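Local atomic coordinates of mandelate racemase / muconate lactonizing enzyme (Burkholderia pseudomallei, PDB entry 2POD), a protein that is of unknown function but belongs to the enolase superfamily, binds a metal ion and may be a lyase. Residues Asp181-Ala186 and Lys198-Pro203; Trp278-Leu283 and Val292-Ser297; Asp282-Asn287 and Trp315-Ala320. One frame throughout, in Å; residues are numbered along the deposited sequence.

Contact 1: Asp181-Ala186 and Lys198-Pro203; sequences DPYAEA and KRALEP
The phenol of Y183 is swung beside its own backbone N (chi1 -54°), a torsion that directs the ring out of 181-184, a short, weakly bonded helix, and toward A200 and R199. On the other segment, the R199 side chain runs out from its helix and bends at chi3 (-53°), bringing NH1 round toward the phenol end of the same ring. The two side chains cross at about a right angle, with ring and guanidinium planes 65° apart, so the pair is no stack.

Contact divides along the ring. One lateral carbon, CE1 of Y183, rests 3.7 Å from CB of A200, and this is the apolar part of the contact. Farther out, OH of Y183 approaches NH1 of R199 to 3.7 Å, too long for a hydrogen bond; NH1 is also near CE2. The guanidinium has a stronger partner in D196, with which NH1 forms a salt bridge, so the tyrosine merely borders a group held from within its own helix. The pairing therefore illustrates how a single aromatic side chain can span a wide backbone gap: the CA atoms of Y183 and A200 are 8.7 Å apart.

Both segments belong to the long excursion between barrel strands 174-177 and 216-220, where K198 makes a salt bridge to D213 of a second subunit. A200 also packs on F180, just ahead of the short helix, while D181 is hydrogen-bonded to H222, which follows strand 216-220. L201, next in the chain after A200, packs on A236 and L237 of helix 227-237.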
# COMPACT_ATOMS: atom_id res chain seq x y z
N ASP B 181 26.99 -6.57 -22.88
CA ASP B 181 28.07 -6.95 -21.95
C ASP B 181 29.39 -6.15 -21.93
O ASP B 181 29.85 -5.80 -20.84
CB ASP B 181 28.35 -8.45 -22.05
CG ASP B 181 27.25 -9.30 -21.44
OD1 ASP B 181 26.07 -8.88 -21.48
OD2 ASP B 181 27.58 -10.38 -20.91
N PRO B 182 30.00 -5.85 -23.11
CA PRO B 182 31.32 -5.21 -23.02
C PRO B 182 31.27 -3.73 -22.61
O PRO B 182 32.30 -3.17 -22.22
CB PRO B 182 31.89 -5.33 -24.44
CG PRO B 182 30.93 -6.21 -25.20
CD PRO B 182 29.62 -6.05 -24.52
N TYR B 183 30.09 -3.13 -22.68
CA TYR B 183 29.93 -1.71 -22.36
C TYR B 183 29.72 -1.45 -20.86
O TYR B 183 29.87 -0.32 -20.40
CB TYR B 183 28.85 -1.07 -23.24
CG TYR B 183 29.12 -1.30 -24.71
CD1 TYR B 183 28.35 -2.19 -25.45
CD2 TYR B 183 30.18 -0.66 -25.35
CE1 TYR B 183 28.61 -2.42 -26.80
CE2 TYR B 183 30.46 -0.88 -26.69
CZ TYR B 183 29.66 -1.77 -27.41
OH TYR B 183 29.93 -1.99 -28.75
N ALA B 184 29.41 -2.51 -20.12
CA ALA B 184 29.21 -2.43 -18.67
C ALA B 184 30.46 -2.10 -17.87
O ALA B 184 30.41 -1.29 -16.95
CB ALA B 184 28.58 -3.72 -18.17
N GLU B 185 31.58 -2.74 -18.22
CA GLU B 185 32.80 -2.72 -17.39
C GLU B 185 33.54 -1.38 -17.39
O GLU B 185 34.26 -1.07 -16.44
CB GLU B 185 33.75 -3.87 -17.76
CG GLU B 185 34.03 -4.03 -19.25
CD GLU B 185 35.46 -3.65 -19.64
OE1 GLU B 185 36.41 -4.13 -18.99
OE2 GLU B 185 35.62 -2.86 -20.60
N ALA B 186 33.34 -0.58 -18.43
CA ALA B 186 33.92 0.76 -18.52
C ALA B 186 33.34 1.73 -17.49
O ALA B 186 34.03 2.66 -17.05
CB ALA B 186 33.75 1.32 -19.93
N LYS B 198 23.66 2.20 -29.82
CA LYS B 198 23.29 1.98 -31.22
C LYS B 198 24.16 0.90 -31.88
O LYS B 198 23.70 0.20 -32.79
CB LYS B 198 23.38 3.29 -32.00
CG LYS B 198 22.34 3.42 -33.10
CD LYS B 198 21.13 4.23 -32.63
CE LYS B 198 21.19 5.65 -33.16
NZ LYS B 198 21.07 6.65 -32.07
N ARG B 199 25.40 0.77 -31.42
CA ARG B 199 26.31 -0.25 -31.92
C ARG B 199 26.05 -1.62 -31.29
O ARG B 199 26.33 -2.65 -31.90
CB ARG B 199 27.77 0.17 -31.70
CG ARG B 199 28.68 -0.10 -32.89
CD ARG B 199 30.13 0.34 -32.63
NE ARG B 199 30.23 1.73 -32.20
CZ ARG B 199 30.71 2.12 -31.02
NH1 ARG B 199 31.15 1.22 -30.14
NH2 ARG B 199 30.76 3.41 -30.72
N ALA B 200 25.52 -1.61 -30.07
CA ALA B 200 25.05 -2.84 -29.43
C ALA B 200 23.67 -3.27 -29.92
O ALA B 200 23.28 -4.42 -29.75
CB ALA B 200 25.06 -2.68 -27.92
N LEU B 201 22.94 -2.35 -30.54
CA LEU B 201 21.66 -2.66 -31.17
C LEU B 201 21.79 -3.34 -32.53
O LEU B 201 20.83 -3.96 -33.01
CB LEU B 201 20.81 -1.38 -31.30
CG LEU B 201 19.59 -1.19 -30.40
CD1 LEU B 201 19.82 -1.66 -28.97
CD2 LEU B 201 19.16 0.27 -30.42
N GLU B 202 22.96 -3.23 -33.14
CA GLU B 202 23.22 -3.78 -34.48
C GLU B 202 23.08 -5.31 -34.67
O GLU B 202 22.60 -5.74 -35.72
CB GLU B 202 24.54 -3.26 -35.05
CG GLU B 202 24.48 -1.84 -35.60
CD GLU B 202 25.85 -1.28 -35.97
OE1 GLU B 202 26.01 -0.04 -35.94
OE2 GLU B 202 26.76 -2.08 -36.28
N PRO B 203 23.49 -6.13 -33.67
CA PRO B 203 23.01 -7.52 -33.65
C PRO B 203 21.50 -7.78 -33.74
O PRO B 203 21.11 -8.83 -34.22
CB PRO B 203 23.56 -8.06 -32.33
CG PRO B 203 24.81 -7.29 -32.13
CD PRO B 203 24.47 -5.90 -32.58

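Contact 2: Trp278-Leu283 and Val292-Ser297; sequences WGFRDL and VMLDIS
Helix 278-283 and strand 292-294 run nearly antiparallel, at 158° between their N-to-C directions, with their axes 10.7 Å apart at closest approach. Across that gap F280 lies nearest V292, and its side chain does the bridging. The ring meets three consecutive residues of the strand. CE1 of F280 touches CG1 of V292 at 3.7 Å, and CZ of F280 touches CD1 of L294, also at 3.7 Å, both approaching obliquely. Between these two methyls the ring edge faces the backbone: CZ of F280 is 3.2 Å from O of M293, which lies near the ring plane. V292 turns CG1 anti to its backbone N (chi1 170°), placing that methyl against the ring. I308 of helix 301-314 packs on both F280 and L294.

M293, a selenomethionine here, points away from the helix, and its side chain lies about 5 Å from the bound sodium ion and against the metal ligand E272. Past the strand, D295 OD1 accepts from S297 N at 2.8 Å and from S297 OG at 2.6 Å, the first bond closing an Asx turn; OD2 is hydrogen-bonded to H322.

The layout is that of a beta-alpha-beta unit, 268-270, 276-285 and 289-294, in the TIM-like barrel of the enolase superfamily. D295 and H322, which follow neighbouring barrel strands, are placed like the Asp-His dyad of mandelate racemase; a like role here is only inferred.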
# COMPACT_ATOMS: atom_id res chain seq x y z
N TRP B 278 12.05 -19.51 -1.11
CA TRP B 278 12.20 -18.23 -0.43
C TRP B 278 12.74 -17.09 -1.29
O TRP B 278 12.23 -15.97 -1.25
CB TRP B 278 13.03 -18.42 0.83
CG TRP B 278 12.29 -19.26 1.85
CD1 TRP B 278 11.43 -18.82 2.81
CD2 TRP B 278 12.32 -20.69 1.97
NE1 TRP B 278 10.94 -19.87 3.54
CE2 TRP B 278 11.46 -21.04 3.05
CE3 TRP B 278 13.00 -21.71 1.29
CZ2 TRP B 278 11.26 -22.37 3.45
CZ3 TRP B 278 12.80 -23.04 1.69
CH2 TRP B 278 11.94 -23.35 2.77
N GLY B 279 13.77 -17.39 -2.09
CA GLY B 279 14.25 -16.46 -3.11
C GLY B 279 13.20 -16.17 -4.16
O GLY B 279 13.11 -15.05 -4.66
N PHE B 280 12.40 -17.17 -4.49
CA PHE B 280 11.37 -17.02 -5.51
C PHE B 280 10.04 -16.47 -5.04
O PHE B 280 9.38 -15.78 -5.81
CB PHE B 280 11.24 -18.28 -6.37
CG PHE B 280 12.37 -18.45 -7.33
CD1 PHE B 280 12.33 -17.85 -8.58
CD2 PHE B 280 13.51 -19.18 -6.97
CE1 PHE B 280 13.39 -17.99 -9.46
CE2 PHE B 280 14.57 -19.32 -7.85
CZ PHE B 280 14.51 -18.72 -9.10
N ARG B 281 9.68 -16.72 -3.78
CA ARG B 281 8.63 -15.92 -3.11
C ARG B 281 8.92 -14.42 -3.20
O ARG B 281 8.03 -13.64 -3.54
CB ARG B 281 8.40 -16.36 -1.65
CG ARG B 281 8.21 -15.20 -0.66
CD ARG B 281 7.06 -15.36 0.30
NE ARG B 281 7.48 -15.76 1.64
CZ ARG B 281 7.21 -15.09 2.76
NH1 ARG B 281 6.51 -13.97 2.74
NH2 ARG B 281 7.64 -15.56 3.91
N ASP B 282 10.17 -14.04 -2.93
CA ASP B 282 10.61 -12.65 -2.91
C ASP B 282 10.47 -12.03 -4.29
O ASP B 282 10.01 -10.89 -4.40
CB ASP B 282 12.06 -12.53 -2.42
CG ASP B 282 12.19 -12.72 -0.91
OD1 ASP B 282 11.15 -12.92 -0.24
OD2 ASP B 282 13.34 -12.68 -0.38
N LEU B 283 10.84 -12.78 -5.32
CA LEU B 283 10.67 -12.38 -6.72
C LEU B 283 9.20 -12.28 -7.13
O LEU B 283 8.81 -11.33 -7.82
CB LEU B 283 11.44 -13.34 -7.66
CG LEU B 283 11.25 -13.18 -9.17
CD1 LEU B 283 11.83 -11.86 -9.64
CD2 LEU B 283 11.85 -14.35 -9.96
N VAL B 292 9.87 -17.01 -14.93
CA VAL B 292 10.64 -17.49 -13.79
C VAL B 292 11.76 -18.39 -14.29
O VAL B 292 11.53 -19.49 -14.77
CB VAL B 292 9.74 -18.18 -12.74
CG1 VAL B 292 10.58 -18.89 -11.68
CG2 VAL B 292 8.84 -17.13 -12.08
N MSE B 293 12.99 -17.89 -14.21
CA MSE B 293 14.15 -18.68 -14.58
C MSE B 293 14.84 -19.24 -13.37
O MSE B 293 14.74 -18.70 -12.28
CB MSE B 293 15.14 -17.88 -15.41
CG MSE B 293 15.62 -18.65 -16.62
SE MSE B 293 17.35 -18.22 -17.34
CE MSE B 293 17.98 -17.04 -15.93
N LEU B 294 15.58 -20.32 -13.59
CA LEU B 294 15.81 -21.33 -12.58
C LEU B 294 17.01 -22.13 -13.06
O LEU B 294 17.00 -22.63 -14.17
CB LEU B 294 14.58 -22.26 -12.53
CG LEU B 294 14.23 -23.06 -11.28
CD1 LEU B 294 14.56 -22.26 -10.05
CD2 LEU B 294 12.75 -23.37 -11.30
N ASP B 295 18.04 -22.25 -12.23
CA ASP B 295 19.08 -23.24 -12.48
C ASP B 295 19.04 -24.28 -11.37
O ASP B 295 19.29 -23.95 -10.22
CB ASP B 295 20.45 -22.57 -12.54
CG ASP B 295 21.56 -23.52 -12.98
OD1 ASP B 295 21.84 -24.49 -12.26
OD2 ASP B 295 22.15 -23.28 -14.06
N ILE B 296 18.80 -25.55 -11.72
CA ILE B 296 18.68 -26.61 -10.71
C ILE B 296 19.96 -26.92 -9.92
O ILE B 296 19.88 -27.45 -8.81
CB ILE B 296 17.94 -27.90 -11.20
CG1 ILE B 296 18.89 -28.99 -11.71
CG2 ILE B 296 16.75 -27.58 -12.13
CD1 ILE B 296 19.38 -28.81 -13.11
N SER B 297 21.12 -26.57 -10.46
CA SER B 297 22.36 -26.71 -9.72
C SER B 297 22.73 -25.51 -8.84
O SER B 297 23.69 -25.59 -8.07
CB SER B 297 23.51 -27.02 -10.66
OG SER B 297 23.85 -25.88 -11.43

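Contact 3: Asp282-Asn287 and Trp315-Ala320; sequences DLLETN and WHLPVA
L284 meets W315 from its first side-chain carbon onward. CB sits over the five-membered ring of the indole, 4.0 Å from its centroid and only 9° off the ring normal, a CH-pi contact made over the face. With CG swung beside the backbone N (chi1 -74°), the branch continues across the same indole and its two methyls part company. CD1 lies over the same face at the CD2-CE3 edge of the six-membered ring, 3.9 Å from CE3 of W315. CD2 passes beyond the ring, beside the CG-CB bond of W315, 3.9 Å from CG, and also reaches CD1 of L317 at 3.7 Å, where the two leucines slide past each other in opposite directions. One leucine thus shares itself between an aromatic face and an aliphatic neighbour.

The polar rim of the indole is handled separately. NE1 of W315 comes within 3.6 Å of the backbone O of L284 without a hydrogen bond and donates instead to a water at 2.9 Å. That water in turn donates to OD1 of N287 at 3.1 Å, tying the tryptophan to the turn after the helix. N287 is the first residue there to leave helical geometry, with positive phi. Just before it, OG1 of T286 folds back to O of L283 at 2.7 Å, and this carbonyl accepts from the backbone N of T286 as well.

W315 is itself part of a subunit interface, through a cation-pi contact with R281 of a fourth subunit. In the fold, the contact joins the end of helix 276-285 to the loop after helix 301-314, a helix ended by a Schellman motif with H316 as C-prime residue. M311 of that helix packs on L284, while L317 touches V292 of strand 289-294 just before the chain enters the neighbouring strand 319-321.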
# COMPACT_ATOMS: atom_id res chain seq x y z
N ASP B 282 10.17 -14.04 -2.93
CA ASP B 282 10.61 -12.65 -2.91
C ASP B 282 10.47 -12.03 -4.29
O ASP B 282 10.01 -10.89 -4.40
CB ASP B 282 12.06 -12.53 -2.42
CG ASP B 282 12.19 -12.72 -0.91
OD1 ASP B 282 11.15 -12.92 -0.24
OD2 ASP B 282 13.34 -12.68 -0.38
N LEU B 283 10.84 -12.78 -5.32
CA LEU B 283 10.67 -12.38 -6.72
C LEU B 283 9.20 -12.28 -7.13
O LEU B 283 8.81 -11.33 -7.82
CB LEU B 283 11.44 -13.34 -7.66
CG LEU B 283 11.25 -13.18 -9.17
CD1 LEU B 283 11.83 -11.86 -9.64
CD2 LEU B 283 11.85 -14.35 -9.96
N LEU B 284 8.38 -13.24 -6.71
CA LEU B 284 6.98 -13.28 -7.10
C LEU B 284 6.17 -12.15 -6.47
O LEU B 284 5.23 -11.63 -7.08
CB LEU B 284 6.36 -14.66 -6.84
CG LEU B 284 6.79 -15.77 -7.81
CD1 LEU B 284 6.30 -17.13 -7.36
CD2 LEU B 284 6.33 -15.50 -9.23
N GLU B 285 6.57 -11.76 -5.26
CA GLU B 285 6.01 -10.61 -4.56
C GLU B 285 6.22 -9.24 -5.22
O GLU B 285 5.42 -8.33 -4.99
CB GLU B 285 6.51 -10.58 -3.11
CG GLU B 285 5.74 -11.53 -2.18
CD GLU B 285 6.37 -11.70 -0.81
OE1 GLU B 285 7.44 -11.10 -0.54
OE2 GLU B 285 5.77 -12.44 0.01
N THR B 286 7.27 -9.09 -6.04
CA THR B 286 7.52 -7.83 -6.75
C THR B 286 6.46 -7.48 -7.82
O THR B 286 6.28 -6.30 -8.14
CB THR B 286 8.92 -7.78 -7.42
OG1 THR B 286 8.98 -8.70 -8.52
CG2 THR B 286 10.00 -8.10 -6.40
N ASN B 287 5.77 -8.50 -8.32
CA ASN B 287 4.93 -8.44 -9.52
C ASN B 287 5.63 -7.90 -10.77
O ASN B 287 5.04 -7.18 -11.58
CB ASN B 287 3.60 -7.72 -9.25
CG ASN B 287 2.77 -8.40 -8.17
OD1 ASN B 287 2.29 -9.53 -8.36
ND2 ASN B 287 2.60 -7.73 -7.03
N TRP B 315 1.09 -17.92 -10.19
CA TRP B 315 1.18 -16.51 -10.57
C TRP B 315 1.08 -16.34 -12.10
O TRP B 315 1.36 -15.26 -12.63
CB TRP B 315 2.49 -15.91 -10.06
CG TRP B 315 2.43 -15.32 -8.66
CD1 TRP B 315 2.40 -13.99 -8.34
CD2 TRP B 315 2.41 -16.03 -7.42
NE1 TRP B 315 2.36 -13.83 -6.97
CE2 TRP B 315 2.37 -15.07 -6.39
CE3 TRP B 315 2.42 -17.39 -7.09
CZ2 TRP B 315 2.34 -15.43 -5.04
CZ3 TRP B 315 2.40 -17.75 -5.75
CH2 TRP B 315 2.35 -16.77 -4.73
N HIS B 316 0.68 -17.42 -12.77
CA HIS B 316 0.45 -17.47 -14.23
C HIS B 316 1.74 -17.27 -15.01
O HIS B 316 1.72 -16.72 -16.12
CB HIS B 316 -0.64 -16.49 -14.70
CG HIS B 316 -1.94 -16.62 -13.97
ND1 HIS B 316 -2.35 -15.72 -13.02
CD2 HIS B 316 -2.92 -17.55 -14.07
CE1 HIS B 316 -3.54 -16.08 -12.56
NE2 HIS B 316 -3.90 -17.19 -13.18
N LEU B 317 2.85 -17.71 -14.43
CA LEU B 317 4.15 -17.51 -15.03
C LEU B 317 4.76 -18.82 -15.53
O LEU B 317 4.59 -19.86 -14.88
CB LEU B 317 5.10 -16.78 -14.07
CG LEU B 317 4.65 -15.41 -13.56
CD1 LEU B 317 5.77 -14.74 -12.81
CD2 LEU B 317 4.11 -14.51 -14.66
N PRO B 318 5.43 -18.78 -16.69
CA PRO B 318 6.21 -19.93 -17.14
C PRO B 318 7.59 -20.02 -16.52
O PRO B 318 8.24 -18.99 -16.30
CB PRO B 318 6.30 -19.74 -18.65
CG PRO B 318 6.12 -18.28 -18.88
CD PRO B 318 5.47 -17.68 -17.67
N VAL B 319 8.02 -21.25 -16.26
CA VAL B 319 9.42 -21.55 -15.94
C VAL B 319 10.24 -21.88 -17.19
O VAL B 319 9.78 -22.60 -18.08
CB VAL B 319 9.53 -22.65 -14.83
CG1 VAL B 319 10.94 -23.22 -14.73
CG2 VAL B 319 9.13 -22.06 -13.50
N ALA B 320 11.45 -21.32 -17.25
CA ALA B 320 12.46 -21.73 -18.22
C ALA B 320 13.74 -22.14 -17.48
O ALA B 320 14.49 -21.28 -17.01
CB ALA B 320 12.75 -20.60 -19.20
O HOH W 1 1.41 -11.25 -5.92

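All three contacts fall within the barrel domain, but they form two separate neighbourhoods. Contact 1 comes first along the chain and closes before the others open; its centre is about 28 Å from those of contacts 2 and 3, and it touches neither. Those two lie about 9 Å apart between centres, share D282 and L283, and both start from helix 276-285. Their second segments meet in one sheet, where neighbouring parallel strands 289-294 and 319-321 are joined by probable hydrogen bonds between V292 and both P318 and A320. One helix is thus packed against successive barrel elements, linking the strand beside the metal site to subunit interfaces, whereas contact 1 lies within the connection between strands 174-177 and 216-220.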